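Local coordinates for protein PLP-Dependent L-Arginine Hydroxylase MppP (Streptomyces wadayamensis, PDB 6C9B) that is a pyridoxal-phosphate-dependent L-arginine oxidase, rather than an oxygenase, with an aminotransferase-type fold, at residues E168-A179 with Y200-C211; R192-Y200 with L274-L282. All blocks are in the same frame, centred on the assembly; numbering follows the deposited sequence.

How the interactions relate
Both contacts use the chain between strands 184-188 and 212-218 of the large sheet; the two share Tyr200, which packs only in interaction 1 and merely ends the loop segment of interaction 2. Interaction 1 sets segment 168-179 of helix 168-181 beside helix 202-209 against the large sheet, its centre about 20 Å from the chain centre; its inner side is buried, and its outer side carries charged residues. Interaction 2 lies deeper, its centre about 13 Å from that of the chain, and joins the loop before helix 202-209 to the long helix 256-291. The chemistry differs accordingly: interaction 1 combines broad apolar packing with salt bridges and a water, whereas interaction 2 buries less than half the area and centres on one direct hydrogen bond to a backbone carbonyl.

Interaction 1. Residues E168-A179 with Y200-C211; sequences EERLRRLAEQCA and YDHYAVLQEAGC
Glu168 lies along one face of Tyr200, and Glu168 CB stands 3.5 Å from the centroid of the Tyr200 ring in a CH-pi contact. With CG anti to the backbone N (chi1 -179°) and the chain extended, the carboxylate runs back over the ring toward Tyr200 CB, its plane only 8° from the ring plane. His202 CE1 lies over the rim of the opposite face, while the tyrosine hydroxyl is hydrogen-bonded to Leu166 O. Apolar contacts continue along the helices, which cross at -31°. Leu171 CG meets Val205 CG1 at 3.9 Å, and Leu171 CD2 sits at the edge of the Tyr200 ring, near the His202 ring. Val205 CG1 also presses on Arg172 CA, 3.5 Å away. Farther on, Ala175 CB and Ala209 CB are unusually close at 3.5 Å, which allows the near approach at that end. The polar contacts lie at the margin. Arg172 NH1 makes a weak hydrogen bond to Glu168 OE1 within a salt bridge, and Arg172 NE forms a longer salt bridge, 3.6 Å, with Glu208 OE2, the only direct polar link across. One water donates to both Glu168 OE1 and Asp201 O. A single arginine thus probably offsets the two acidic charges beside it.

Interaction 2. Residues R192-Y200 with L274-L282; sequences RGFDAAAHY and LADLHAFIL
The imidazole of His278 points its NE2 straight at the carbonyl of Gly193, giving a hydrogen bond of 2.8 Å from NE2 to O with an N-H...O angle of 174°. The acceptor lies in the ring plane and the donor in the carbonyl plane, a nearly straight bond that should restrain the turn of the ring. A first torsion of -67° sets CG beside the backbone N of the helix and swings the ring out to the loop. Phe194 O is also near, 3.4 Å from His278 NE2, but at too poor an angle to share the proton. Leu274, one turn earlier, lays CD1 against Gly193 O at 3.7 Å, while its CD2 meets CE1 of His199, the two side chains approaching from opposite directions. The His199 ring is anchored within its own loop by NE2 to Arg192 O, with Ala196 CA over its face. On the other flank Phe194 CE1 lies 4.0 Å from Ile281 CG1, the two side chains crossing at about a right angle, and also touches Leu277 CD2. This side-chain-to-backbone hydrogen bond, flanked by apolar contacts, ties the loop after strand 184-188 to helix 256-291, consistent with the long helix that links the large and small domains in aminotransferases of this family.

Interaction 1. Residues E168-A179 with Y200-C211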
loop_
_atom_site.group_PDB
_atom_site.type_symbol
_atom_site.label_atom_id
_atom_site.label_comp_id
_atom_site.label_asym_id
_atom_site.label_seq_id
_atom_site.Cartn_x
_atom_site.Cartn_y
_atom_site.Cartn_z
ATOM N N GLU B 168 -3.348 -31.144 -2.372
ATOM C CA GLU B 168 -2.184 -31.222 -3.248
ATOM C C GLU B 168 -2.538 -31.889 -4.559
ATOM O O GLU B 168 -2.091 -31.456 -5.623
ATOM C CB GLU B 168 -1.047 -31.974 -2.546
ATOM C CG GLU B 168 0.231 -32.087 -3.390
ATOM C CD GLU B 168 1.438 -32.606 -2.642
ATOM O OE1 GLU B 168 2.483 -32.778 -3.316
ATOM O OE2 GLU B 168 1.355 -32.850 -1.412
ATOM N N GLU B 169 -3.338 -32.950 -4.505
ATOM C CA GLU B 169 -3.646 -33.667 -5.734
ATOM C C GLU B 169 -4.487 -32.809 -6.672
ATOM O O GLU B 169 -4.339 -32.899 -7.894
ATOM C CB GLU B 169 -4.341 -34.993 -5.400
ATOM C CG GLU B 169 -5.653 -34.859 -4.598
ATOM C CD GLU B 169 -5.514 -34.873 -3.050
ATOM O OE1 GLU B 169 -4.409 -34.630 -2.486
ATOM O OE2 GLU B 169 -6.558 -35.119 -2.393
ATOM N N ARG B 170 -5.343 -31.951 -6.125
ATOM C CA ARG B 170 -6.127 -31.071 -6.991
ATOM C C ARG B 170 -5.307 -29.884 -7.468
ATOM O O ARG B 170 -5.422 -29.484 -8.632
ATOM C CB ARG B 170 -7.384 -30.600 -6.263
ATOM C CG ARG B 170 -8.259 -29.614 -7.050
ATOM C CD ARG B 170 -8.700 -30.123 -8.419
ATOM N NE ARG B 170 -9.524 -31.332 -8.342
ATOM C CZ ARG B 170 -9.787 -32.127 -9.383
ATOM N NH1 ARG B 170 -9.305 -31.852 -10.585
ATOM N NH2 ARG B 170 -10.540 -33.198 -9.220
ATOM N N LEU B 171 -4.451 -29.313 -6.606
ATOM C CA LEU B 171 -3.534 -28.287 -7.102
ATOM C C LEU B 171 -2.717 -28.834 -8.253
ATOM O O LEU B 171 -2.546 -28.162 -9.281
ATOM C CB LEU B 171 -2.604 -27.790 -5.995
ATOM C CG LEU B 171 -1.608 -26.703 -6.448
ATOM C CD1 LEU B 171 -2.306 -25.425 -6.906
ATOM C CD2 LEU B 171 -0.593 -26.337 -5.348
ATOM N N ARG B 172 -2.229 -30.061 -8.110
ATOM C CA ARG B 172 -1.411 -30.655 -9.166
ATOM C C ARG B 172 -2.202 -30.760 -10.456
ATOM O O ARG B 172 -1.726 -30.364 -11.528
ATOM C CB ARG B 172 -0.897 -32.036 -8.727
ATOM C CG ARG B 172 -0.124 -32.769 -9.822
ATOM C CD ARG B 172 0.455 -34.091 -9.299
ATOM N NE ARG B 172 1.361 -33.831 -8.182
ATOM C CZ ARG B 172 1.131 -34.136 -6.904
ATOM N NH1 ARG B 172 2.041 -33.811 -5.993
ATOM N NH2 ARG B 172 0.024 -34.774 -6.527
ATOM N N ARG B 173 -3.428 -31.282 -10.373
ATOM C CA ARG B 173 -4.234 -31.432 -11.579
ATOM C C ARG B 173 -4.578 -30.078 -12.195
ATOM O O ARG B 173 -4.536 -29.911 -13.421
ATOM C CB ARG B 173 -5.506 -32.217 -11.272
ATOM C CG ARG B 173 -6.369 -32.453 -12.501
ATOM C CD ARG B 173 -5.659 -33.369 -13.527
ATOM N NE ARG B 173 -6.240 -33.243 -14.861
ATOM C CZ ARG B 173 -5.556 -33.271 -16.006
ATOM N NH1 ARG B 173 -4.230 -33.412 -16.021
ATOM N NH2 ARG B 173 -6.214 -33.144 -17.152
ATOM N N LEU B 174 -4.918 -29.098 -11.365
ATOM C CA LEU B 174 -5.246 -27.771 -11.881
ATOM C C LEU B 174 -4.036 -27.135 -12.565
ATOM O O LEU B 174 -4.159 -26.517 -13.625
ATOM C CB LEU B 174 -5.740 -26.909 -10.722
ATOM C CG LEU B 174 -6.280 -25.523 -11.029
ATOM C CD1 LEU B 174 -7.465 -25.583 -11.978
ATOM C CD2 LEU B 174 -6.718 -24.873 -9.717
ATOM N N ALA B 175 -2.856 -27.256 -11.956
ATOM C CA ALA B 175 -1.660 -26.713 -12.585
ATOM C C ALA B 175 -1.340 -27.437 -13.895
ATOM O O ALA B 175 -0.902 -26.810 -14.868
ATOM C CB ALA B 175 -0.480 -26.789 -11.622
ATOM N N GLU B 176 -1.543 -28.758 -13.944
ATOM C CA GLU B 176 -1.370 -29.472 -15.205
ATOM C C GLU B 176 -2.347 -28.973 -16.266
ATOM O O GLU B 176 -1.959 -28.791 -17.421
ATOM C CB GLU B 176 -1.536 -30.971 -14.999
ATOM C CG GLU B 176 -0.440 -31.597 -14.157
ATOM C CD GLU B 176 -0.729 -33.048 -13.821
ATOM O OE1 GLU B 176 -1.800 -33.566 -14.201
ATOM O OE2 GLU B 176 0.110 -33.673 -13.154
ATOM N N GLN B 177 -3.625 -28.775 -15.892
ATOM C CA GLN B 177 -4.618 -28.249 -16.826
ATOM C C GLN B 177 -4.228 -26.864 -17.332
ATOM O O GLN B 177 -4.327 -26.597 -18.541
ATOM C CB GLN B 177 -6.005 -28.192 -16.188
ATOM C CG GLN B 177 -6.634 -29.532 -15.804
ATOM C CD GLN B 177 -8.101 -29.378 -15.628
ATOM O OE1 GLN B 177 -8.592 -28.999 -14.530
ATOM N NE2 GLN B 177 -8.834 -29.589 -16.721
ATOM N N CYS B 178 -3.767 -25.980 -16.431
ATOM C CA CYS B 178 -3.368 -24.638 -16.839
ATOM C C CYS B 178 -2.177 -24.703 -17.780
ATOM O O CYS B 178 -2.147 -24.003 -18.791
ATOM C CB CYS B 178 -3.045 -23.768 -15.625
ATOM S SG CYS B 178 -4.563 -23.298 -14.729
ATOM N N ALA B 179 -1.207 -25.573 -17.483
ATOM C CA ALA B 179 -0.071 -25.747 -18.388
ATOM C C ALA B 179 -0.518 -26.221 -19.761
ATOM O O ALA B 179 0.016 -25.770 -20.790
ATOM C CB ALA B 179 0.917 -26.744 -17.810
ATOM N N TYR B 200 1.828 -28.392 2.609
ATOM C CA TYR B 200 2.589 -29.083 1.586
ATOM C C TYR B 200 3.185 -28.046 0.639
ATOM O O TYR B 200 2.688 -26.923 0.531
ATOM C CB TYR B 200 1.708 -30.079 0.844
ATOM C CG TYR B 200 0.629 -29.474 -0.021
ATOM C CD1 TYR B 200 0.914 -29.068 -1.324
ATOM C CD2 TYR B 200 -0.678 -29.327 0.440
ATOM C CE1 TYR B 200 -0.071 -28.544 -2.142
ATOM C CE2 TYR B 200 -1.675 -28.777 -0.375
ATOM C CZ TYR B 200 -1.340 -28.382 -1.660
ATOM O OH TYR B 200 -2.279 -27.873 -2.511
ATOM N N ASP B 201 4.282 -28.411 -0.017
ATOM C CA ASP B 201 5.063 -27.436 -0.788
ATOM C C ASP B 201 4.335 -27.114 -2.094
ATOM O O ASP B 201 4.318 -27.919 -3.027
ATOM C CB ASP B 201 6.457 -27.996 -1.059
ATOM C CG ASP B 201 7.395 -26.968 -1.649
ATOM O OD1 ASP B 201 6.915 -25.977 -2.242
ATOM O OD2 ASP B 201 8.626 -27.136 -1.492
ATOM N N HIS B 202 3.702 -25.937 -2.158
ATOM C CA HIS B 202 2.941 -25.535 -3.347
ATOM C C HIS B 202 3.852 -25.195 -4.512
ATOM O O HIS B 202 3.495 -25.410 -5.678
ATOM C CB HIS B 202 2.075 -24.303 -3.038
ATOM C CG HIS B 202 0.892 -24.586 -2.162
ATOM N ND1 HIS B 202 0.954 -25.425 -1.070
ATOM C CD2 HIS B 202 -0.375 -24.104 -2.197
ATOM C CE1 HIS B 202 -0.234 -25.483 -0.497
ATOM N NE2 HIS B 202 -1.061 -24.692 -1.159
ATOM N N TYR B 203 5.020 -24.646 -4.218
ATOM C CA TYR B 203 5.933 -24.257 -5.284
ATOM C C TYR B 203 6.498 -25.475 -5.994
ATOM O O TYR B 203 6.695 -25.449 -7.215
ATOM C CB TYR B 203 7.023 -23.356 -4.702
ATOM C CG TYR B 203 6.413 -22.086 -4.174
ATOM C CD1 TYR B 203 6.161 -21.027 -5.026
ATOM C CD2 TYR B 203 6.034 -21.959 -2.830
ATOM C CE1 TYR B 203 5.565 -19.854 -4.572
ATOM C CE2 TYR B 203 5.435 -20.782 -2.371
ATOM C CZ TYR B 203 5.206 -19.740 -3.268
ATOM O OH TYR B 203 4.619 -18.574 -2.876
ATOM N N ALA B 204 6.726 -26.562 -5.256
ATOM C CA ALA B 204 7.163 -27.799 -5.887
ATOM C C ALA B 204 6.120 -28.301 -6.869
ATOM O O ALA B 204 6.452 -28.699 -7.990
ATOM C CB ALA B 204 7.454 -28.842 -4.809
ATOM N N VAL B 205 4.848 -28.257 -6.470
ATOM C CA VAL B 205 3.762 -28.669 -7.360
ATOM C C VAL B 205 3.730 -27.779 -8.594
ATOM O O VAL B 205 3.682 -28.260 -9.733
ATOM C CB VAL B 205 2.414 -28.642 -6.617
ATOM C CG1 VAL B 205 1.275 -28.997 -7.572
ATOM C CG2 VAL B 205 2.440 -29.615 -5.427
ATOM N N LEU B 206 3.754 -26.466 -8.389
ATOM C CA LEU B 206 3.639 -25.545 -9.518
ATOM C C LEU B 206 4.805 -25.687 -10.483
ATOM O O LEU B 206 4.616 -25.686 -11.709
ATOM C CB LEU B 206 3.563 -24.107 -9.005
ATOM C CG LEU B 206 2.290 -23.796 -8.239
ATOM C CD1 LEU B 206 2.444 -22.479 -7.519
ATOM C CD2 LEU B 206 1.051 -23.797 -9.137
ATOM N N GLN B 207 6.020 -25.794 -9.952
ATOM C CA GLN B 207 7.187 -25.918 -10.817
ATOM C C GLN B 207 7.199 -27.259 -11.540
ATOM O O GLN B 207 7.604 -27.331 -12.705
ATOM C CB GLN B 207 8.456 -25.696 -9.986
ATOM C CG GLN B 207 8.549 -24.245 -9.503
ATOM C CD GLN B 207 9.431 -24.029 -8.279
ATOM O OE1 GLN B 207 9.691 -24.949 -7.497
ATOM N NE2 GLN B 207 9.886 -22.791 -8.103
ATOM N N GLU B 208 6.796 -28.337 -10.869
ATOM C CA GLU B 208 6.770 -29.639 -11.535
ATOM C C GLU B 208 5.771 -29.646 -12.689
ATOM O O GLU B 208 5.998 -30.302 -13.721
ATOM C CB GLU B 208 6.427 -30.743 -10.532
ATOM C CG GLU B 208 6.166 -32.133 -11.164
ATOM C CD GLU B 208 5.627 -33.163 -10.169
ATOM O OE1 GLU B 208 6.324 -34.169 -9.906
ATOM O OE2 GLU B 208 4.503 -32.974 -9.656
ATOM N N ALA B 209 4.643 -28.950 -12.522
ATOM C CA ALA B 209 3.618 -28.931 -13.567
ATOM C C ALA B 209 4.026 -28.025 -14.714
ATOM O O ALA B 209 3.636 -28.265 -15.862
ATOM C CB ALA B 209 2.271 -28.470 -12.984
ATOM N N GLY B 210 4.805 -26.983 -14.428
ATOM C CA GLY B 210 5.316 -26.140 -15.491
ATOM C C GLY B 210 4.316 -25.193 -16.097
ATOM O O GLY B 210 4.480 -24.786 -17.250
ATOM N N CYS B 211 3.261 -24.856 -15.373
ATOM C CA CYS B 211 2.360 -23.807 -15.815
ATOM C C CYS B 211 2.925 -22.428 -15.466
ATOM O O CYS B 211 3.888 -22.285 -14.701
ATOM C CB CYS B 211 0.992 -23.995 -15.175
ATOM S SG CYS B 211 1.011 -23.839 -13.342
HETATM O O HOH W 1 4.583 -30.772 -2.693
#

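Interaction 2. Residues R192-Y200 with L274-L282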
loop_
_atom_site.group_PDB
_atom_site.type_symbol
_atom_site.label_atom_id
_atom_site.label_comp_id
_atom_site.label_asym_id
_atom_site.label_seq_id
_atom_site.Cartn_x
_atom_site.Cartn_y
_atom_site.Cartn_z
ATOM N N ARG B 192 -2.707 -19.358 4.713
ATOM C CA ARG B 192 -1.859 -20.547 4.723
ATOM C C ARG B 192 -1.459 -20.952 6.139
ATOM O O ARG B 192 -1.530 -22.128 6.503
ATOM C CB ARG B 192 -0.604 -20.315 3.882
ATOM C CG ARG B 192 0.246 -21.578 3.753
ATOM C CD ARG B 192 1.618 -21.290 3.178
ATOM N NE ARG B 192 1.630 -20.866 1.775
ATOM C CZ ARG B 192 1.440 -21.665 0.732
ATOM N NH1 ARG B 192 1.571 -21.166 -0.486
ATOM N NH2 ARG B 192 1.097 -22.944 0.883
ATOM N N GLY B 193 -1.001 -19.992 6.945
ATOM C CA GLY B 193 -0.432 -20.352 8.236
ATOM C C GLY B 193 -1.403 -20.994 9.212
ATOM O O GLY B 193 -0.963 -21.683 10.145
ATOM N N PHE B 194 -2.705 -20.827 9.001
ATOM C CA PHE B 194 -3.682 -21.377 9.931
ATOM C C PHE B 194 -3.934 -22.874 9.781
ATOM O O PHE B 194 -4.390 -23.503 10.747
ATOM C CB PHE B 194 -5.020 -20.654 9.804
ATOM C CG PHE B 194 -4.974 -19.257 10.293
ATOM C CD1 PHE B 194 -4.803 -18.975 11.642
ATOM C CD2 PHE B 194 -5.050 -18.215 9.401
ATOM C CE1 PHE B 194 -4.730 -17.670 12.069
ATOM C CE2 PHE B 194 -4.978 -16.906 9.843
ATOM C CZ PHE B 194 -4.824 -16.646 11.154
ATOM N N ASP B 195 -3.680 -23.473 8.620
ATOM C CA ASP B 195 -4.118 -24.841 8.362
ATOM C C ASP B 195 -2.956 -25.657 7.804
ATOM O O ASP B 195 -2.485 -25.391 6.695
ATOM C CB ASP B 195 -5.307 -24.834 7.398
ATOM C CG ASP B 195 -6.043 -26.157 7.374
ATOM O OD1 ASP B 195 -5.397 -27.206 7.610
ATOM O OD2 ASP B 195 -7.270 -26.129 7.136
ATOM N N ALA B 196 -2.503 -26.647 8.584
ATOM C CA ALA B 196 -1.388 -27.501 8.186
ATOM C C ALA B 196 -1.671 -28.258 6.897
ATOM O O ALA B 196 -0.730 -28.686 6.216
ATOM C CB ALA B 196 -1.075 -28.489 9.315
ATOM N N ALA B 197 -2.945 -28.417 6.536
ATOM C CA ALA B 197 -3.276 -29.041 5.258
ATOM C C ALA B 197 -2.779 -28.207 4.082
ATOM O O ALA B 197 -2.661 -28.728 2.967
ATOM C CB ALA B 197 -4.789 -29.244 5.138
ATOM N N ALA B 198 -2.493 -26.929 4.301
ATOM C CA ALA B 198 -1.959 -26.065 3.264
ATOM C C ALA B 198 -0.450 -25.923 3.337
ATOM O O ALA B 198 0.100 -25.027 2.687
ATOM C CB ALA B 198 -2.606 -24.675 3.343
ATOM N N HIS B 199 0.234 -26.765 4.122
ATOM C CA HIS B 199 1.674 -26.627 4.301
ATOM C C HIS B 199 2.473 -27.611 3.469
ATOM O O HIS B 199 3.698 -27.642 3.587
ATOM C CB HIS B 199 2.053 -26.775 5.771
ATOM C CG HIS B 199 1.470 -25.705 6.641
ATOM N ND1 HIS B 199 1.684 -25.651 8.005
ATOM C CD2 HIS B 199 0.657 -24.664 6.338
ATOM C CE1 HIS B 199 1.012 -24.623 8.501
ATOM N NE2 HIS B 199 0.392 -24.003 7.508
ATOM N N TYR B 200 1.828 -28.392 2.609
ATOM C CA TYR B 200 2.589 -29.083 1.586
ATOM C C TYR B 200 3.185 -28.046 0.639
ATOM O O TYR B 200 2.688 -26.923 0.531
ATOM C CB TYR B 200 1.708 -30.079 0.844
ATOM C CG TYR B 200 0.629 -29.474 -0.021
ATOM C CD1 TYR B 200 0.914 -29.068 -1.324
ATOM C CD2 TYR B 200 -0.678 -29.327 0.440
ATOM C CE1 TYR B 200 -0.071 -28.544 -2.142
ATOM C CE2 TYR B 200 -1.675 -28.777 -0.375
ATOM C CZ TYR B 200 -1.340 -28.382 -1.660
ATOM O OH TYR B 200 -2.279 -27.873 -2.511
ATOM N N LEU B 274 3.582 -21.226 16.297
ATOM C CA LEU B 274 2.541 -21.578 15.333
ATOM C C LEU B 274 1.595 -22.614 15.926
ATOM O O LEU B 274 0.374 -22.508 15.760
ATOM C CB LEU B 274 3.157 -22.076 14.025
ATOM C CG LEU B 274 2.172 -22.115 12.846
ATOM C CD1 LEU B 274 1.736 -20.712 12.439
ATOM C CD2 LEU B 274 2.804 -22.801 11.667
ATOM N N ALA B 275 2.141 -23.604 16.641
ATOM C CA ALA B 275 1.295 -24.579 17.317
ATOM C C ALA B 275 0.391 -23.895 18.334
ATOM O O ALA B 275 -0.798 -24.223 18.443
ATOM C CB ALA B 275 2.160 -25.648 17.984
ATOM N N ASP B 276 0.931 -22.921 19.072
ATOM C CA ASP B 276 0.122 -22.173 20.032
ATOM C C ASP B 276 -0.986 -21.400 19.328
ATOM O O ASP B 276 -2.105 -21.287 19.844
ATOM C CB ASP B 276 1.002 -21.209 20.824
ATOM C CG ASP B 276 1.960 -21.925 21.787
ATOM O OD1 ASP B 276 1.839 -23.152 21.981
ATOM O OD2 ASP B 276 2.843 -21.248 22.346
ATOM N N LEU B 277 -0.684 -20.849 18.152
ATOM C CA LEU B 277 -1.700 -20.118 17.404
ATOM C C LEU B 277 -2.811 -21.059 16.974
ATOM O O LEU B 277 -3.993 -20.744 17.121
ATOM C CB LEU B 277 -1.073 -19.445 16.185
ATOM C CG LEU B 277 -2.037 -18.701 15.269
ATOM C CD1 LEU B 277 -2.805 -17.608 16.032
ATOM C CD2 LEU B 277 -1.259 -18.122 14.110
ATOM N N HIS B 278 -2.450 -22.240 16.464
ATOM C CA HIS B 278 -3.479 -23.196 16.059
ATOM C C HIS B 278 -4.363 -23.581 17.236
ATOM O O HIS B 278 -5.590 -23.663 17.098
ATOM C CB HIS B 278 -2.835 -24.438 15.453
ATOM C CG HIS B 278 -2.138 -24.180 14.159
ATOM N ND1 HIS B 278 -1.273 -25.096 13.598
ATOM C CD2 HIS B 278 -2.197 -23.139 13.297
ATOM C CE1 HIS B 278 -0.812 -24.619 12.454
ATOM N NE2 HIS B 278 -1.366 -23.439 12.243
ATOM N N ALA B 279 -3.766 -23.794 18.410
ATOM C CA ALA B 279 -4.572 -24.150 19.580
ATOM C C ALA B 279 -5.473 -22.993 19.997
ATOM O O ALA B 279 -6.614 -23.209 20.435
ATOM C CB ALA B 279 -3.663 -24.585 20.732
ATOM N N PHE B 280 -4.983 -21.758 19.847
ATOM C CA PHE B 280 -5.762 -20.581 20.211
ATOM C C PHE B 280 -6.969 -20.417 19.297
ATOM O O PHE B 280 -8.083 -20.168 19.762
ATOM C CB PHE B 280 -4.875 -19.344 20.154
ATOM C CG PHE B 280 -5.589 -18.067 20.492
ATOM C CD1 PHE B 280 -5.908 -17.762 21.803
ATOM C CD2 PHE B 280 -5.915 -17.165 19.507
ATOM C CE1 PHE B 280 -6.568 -16.578 22.116
ATOM C CE2 PHE B 280 -6.575 -15.991 19.826
ATOM C CZ PHE B 280 -6.893 -15.703 21.123
ATOM N N ILE B 281 -6.755 -20.507 17.981
ATOM C CA ILE B 281 -7.865 -20.430 17.035
ATOM C C ILE B 281 -8.863 -21.568 17.264
ATOM O O ILE B 281 -10.081 -21.353 17.230
ATOM C CB ILE B 281 -7.317 -20.430 15.597
ATOM C CG1 ILE B 281 -6.451 -19.164 15.368
ATOM C CG2 ILE B 281 -8.463 -20.525 14.571
ATOM C CD1 ILE B 281 -7.185 -17.819 15.474
ATOM N N LEU B 282 -8.372 -22.799 17.486
ATOM C CA LEU B 282 -9.273 -23.917 17.784
ATOM C C LEU B 282 -10.107 -23.640 19.030
ATOM O O LEU B 282 -11.317 -23.907 19.059
ATOM C CB LEU B 282 -8.472 -25.202 17.951
ATOM C CG LEU B 282 -9.258 -26.484 18.279
ATOM C CD1 LEU B 282 -10.407 -26.724 17.285
ATOM C CD2 LEU B 282 -8.305 -27.659 18.290
#